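Long-range contact in DsrH (Allochromatium vinosum, PDB 2HY5), which probably takes part, as the DsrH subunit of the DsrEFH complex, in sulfur transfer during the oxidation of stored sulfur: residues G27-L32 with K58-G63. Sequence-based numbering, arbitrary orientation.
Sequences GASVLL and KLYVLG
Val30 O is gripped from the neighbouring strand by Tyr60 N at 2.8 Å, a bond lying almost on the carbonyl axis (C=O...N 173°), while Leu59 CA adds a CH...O contact to the same oxygen. Around it the pattern is that of regular parallel pairing: Lys58 N donates to Ala28 O, Val30 N to Lys58 O, Leu32 N to Tyr60 O and Leu62 N to Leu32 O. Of these acceptors, Tyr60 O receives its donor at a tilt, 28° from the carbonyl plane.

Side chains pair residue by residue on both faces of the sheet. On one, Leu59 CD2 lies 3.7 Å from Val30 CB, the two side chains running alongside each other, and Leu32 sits beside Val61. On the other, Leu31 crosses Tyr60 at about a right angle; with CG anti to the backbone N (chi1 172°), its CD1 reaches 3.7 Å from Tyr60 CB. The Tyr60 ring presents its edge to Val30 O, and its CE1 stands 3.8 Å from Ser29 OG. One water joins Ser29 OG (2.8 Å) to Tyr60 OH (2.5 Å). Lys58 CB packs near Ser29 OG before the extended chain leads its amine away.

Strands 29-32 and 58-62 belong to a beta-alpha-beta unit with helix 47-53. Strand 29-32 is central in the parallel sheet, between 58-62 and 3-7; Phe88 and Leu91 of helix 85-94 cover Leu31 and Tyr60. Backbone bonds thus hold the strands in register, apolar side chains pack on both faces, and the water adds a side-chain bridge at the more polar Ser29, Lys58 and Tyr60 end.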
loop_
_atom_site.group_PDB
_atom_site.type_symbol
_atom_site.label_atom_id
_atom_site.label_comp_id
_atom_site.label_asym_id
_atom_site.label_seq_id
_atom_site.Cartn_x
_atom_site.Cartn_y
_atom_site.Cartn_z
ATOM N N GLY C 27 -25.359 -2.397 -16.998
ATOM C CA GLY C 27 -25.760 -1.014 -16.822
ATOM C C GLY C 27 -24.886 -0.202 -15.886
ATOM O O GLY C 27 -24.974 1.028 -15.860
ATOM N N ALA C 28 -24.042 -0.879 -15.116
ATOM C CA ALA C 28 -23.164 -0.190 -14.178
ATOM C C ALA C 28 -22.031 0.512 -14.914
ATOM O O ALA C 28 -21.751 0.225 -16.079
ATOM C CB ALA C 28 -22.595 -1.183 -13.170
ATOM N N SER C 29 -21.380 1.441 -14.226
ATOM C CA SER C 29 -20.267 2.166 -14.811
ATOM C C SER C 29 -19.004 1.875 -14.018
ATOM O O SER C 29 -19.059 1.623 -12.815
ATOM C CB SER C 29 -20.545 3.669 -14.809
ATOM O OG SER C 29 -21.642 3.982 -15.648
ATOM N N VAL C 30 -17.870 1.901 -14.705
ATOM C CA VAL C 30 -16.588 1.656 -14.070
ATOM C C VAL C 30 -15.626 2.754 -14.496
ATOM O O VAL C 30 -15.485 3.047 -15.686
ATOM C CB VAL C 30 -15.996 0.287 -14.489
ATOM C CG1 VAL C 30 -14.656 0.076 -13.811
ATOM C CG2 VAL C 30 -16.948 -0.839 -14.118
ATOM N N LEU C 31 -14.978 3.378 -13.518
ATOM C CA LEU C 31 -14.013 4.427 -13.802
ATOM C C LEU C 31 -12.634 3.987 -13.371
ATOM O O LEU C 31 -12.422 3.583 -12.222
ATOM C CB LEU C 31 -14.358 5.728 -13.071
ATOM C CG LEU C 31 -13.254 6.791 -13.204
ATOM C CD1 LEU C 31 -13.193 7.301 -14.642
ATOM C CD2 LEU C 31 -13.517 7.936 -12.251
ATOM N N LEU C 32 -11.700 4.078 -14.304
ATOM C CA LEU C 32 -10.318 3.716 -14.055
ATOM C C LEU C 32 -9.545 5.007 -13.838
ATOM O O LEU C 32 -9.563 5.892 -14.692
ATOM C CB LEU C 32 -9.754 2.985 -15.270
ATOM C CG LEU C 32 -10.530 1.742 -15.718
ATOM C CD1 LEU C 32 -10.004 1.265 -17.077
ATOM C CD2 LEU C 32 -10.391 0.653 -14.661
ATOM N N LYS C 58 -20.416 0.312 -18.813
ATOM C CA LYS C 58 -19.948 1.546 -19.432
ATOM C C LYS C 58 -18.603 1.804 -18.752
ATOM O O LYS C 58 -18.549 1.981 -17.536
ATOM C CB LYS C 58 -20.899 2.707 -19.131
ATOM C CG LYS C 58 -22.327 2.492 -19.601
ATOM C CD LYS C 58 -23.199 3.683 -19.225
ATOM C CE LYS C 58 -24.628 3.502 -19.706
ATOM N NZ LYS C 58 -25.463 4.703 -19.422
ATOM N N LEU C 59 -17.524 1.808 -19.526
ATOM C CA LEU C 59 -16.193 2.019 -18.961
ATOM C C LEU C 59 -15.669 3.419 -19.252
ATOM O O LEU C 59 -15.836 3.944 -20.357
ATOM C CB LEU C 59 -15.208 0.993 -19.529
ATOM C CG LEU C 59 -15.551 -0.493 -19.414
ATOM C CD1 LEU C 59 -14.386 -1.312 -19.960
ATOM C CD2 LEU C 59 -15.834 -0.862 -17.965
ATOM N N TYR C 60 -15.027 4.012 -18.249
ATOM C CA TYR C 60 -14.457 5.350 -18.360
ATOM C C TYR C 60 -13.038 5.324 -17.822
ATOM O O TYR C 60 -12.711 4.504 -16.966
ATOM C CB TYR C 60 -15.262 6.354 -17.534
ATOM C CG TYR C 60 -16.718 6.439 -17.905
ATOM C CD1 TYR C 60 -17.628 5.478 -17.466
ATOM C CD2 TYR C 60 -17.184 7.470 -18.717
ATOM C CE1 TYR C 60 -18.972 5.546 -17.828
ATOM C CE2 TYR C 60 -18.526 7.545 -19.087
ATOM C CZ TYR C 60 -19.411 6.580 -18.640
ATOM O OH TYR C 60 -20.730 6.641 -19.027
ATOM N N VAL C 61 -12.201 6.222 -18.326
ATOM C CA VAL C 61 -10.823 6.306 -17.871
ATOM C C VAL C 61 -10.514 7.778 -17.635
ATOM O O VAL C 61 -10.945 8.632 -18.404
ATOM C CB VAL C 61 -9.850 5.705 -18.924
ATOM C CG1 VAL C 61 -9.925 6.479 -20.229
ATOM C CG2 VAL C 61 -8.433 5.709 -18.383
ATOM N N LEU C 62 -9.780 8.079 -16.566
ATOM C CA LEU C 62 -9.459 9.468 -16.249
ATOM C C LEU C 62 -8.299 9.985 -17.098
ATOM O O LEU C 62 -7.155 9.561 -16.939
ATOM C CB LEU C 62 -9.140 9.603 -14.753
ATOM C CG LEU C 62 -9.026 11.030 -14.211
ATOM C CD1 LEU C 62 -10.354 11.771 -14.353
ATOM C CD2 LEU C 62 -8.616 10.964 -12.752
ATOM N N GLY C 63 -8.618 10.907 -18.005
ATOM C CA GLY C 63 -7.628 11.479 -18.902
ATOM C C GLY C 63 -6.384 12.044 -18.242
ATOM O O GLY C 63 -5.278 11.822 -18.736
HETATM O O HOH W 1 -22.518 6.108 -17.325
#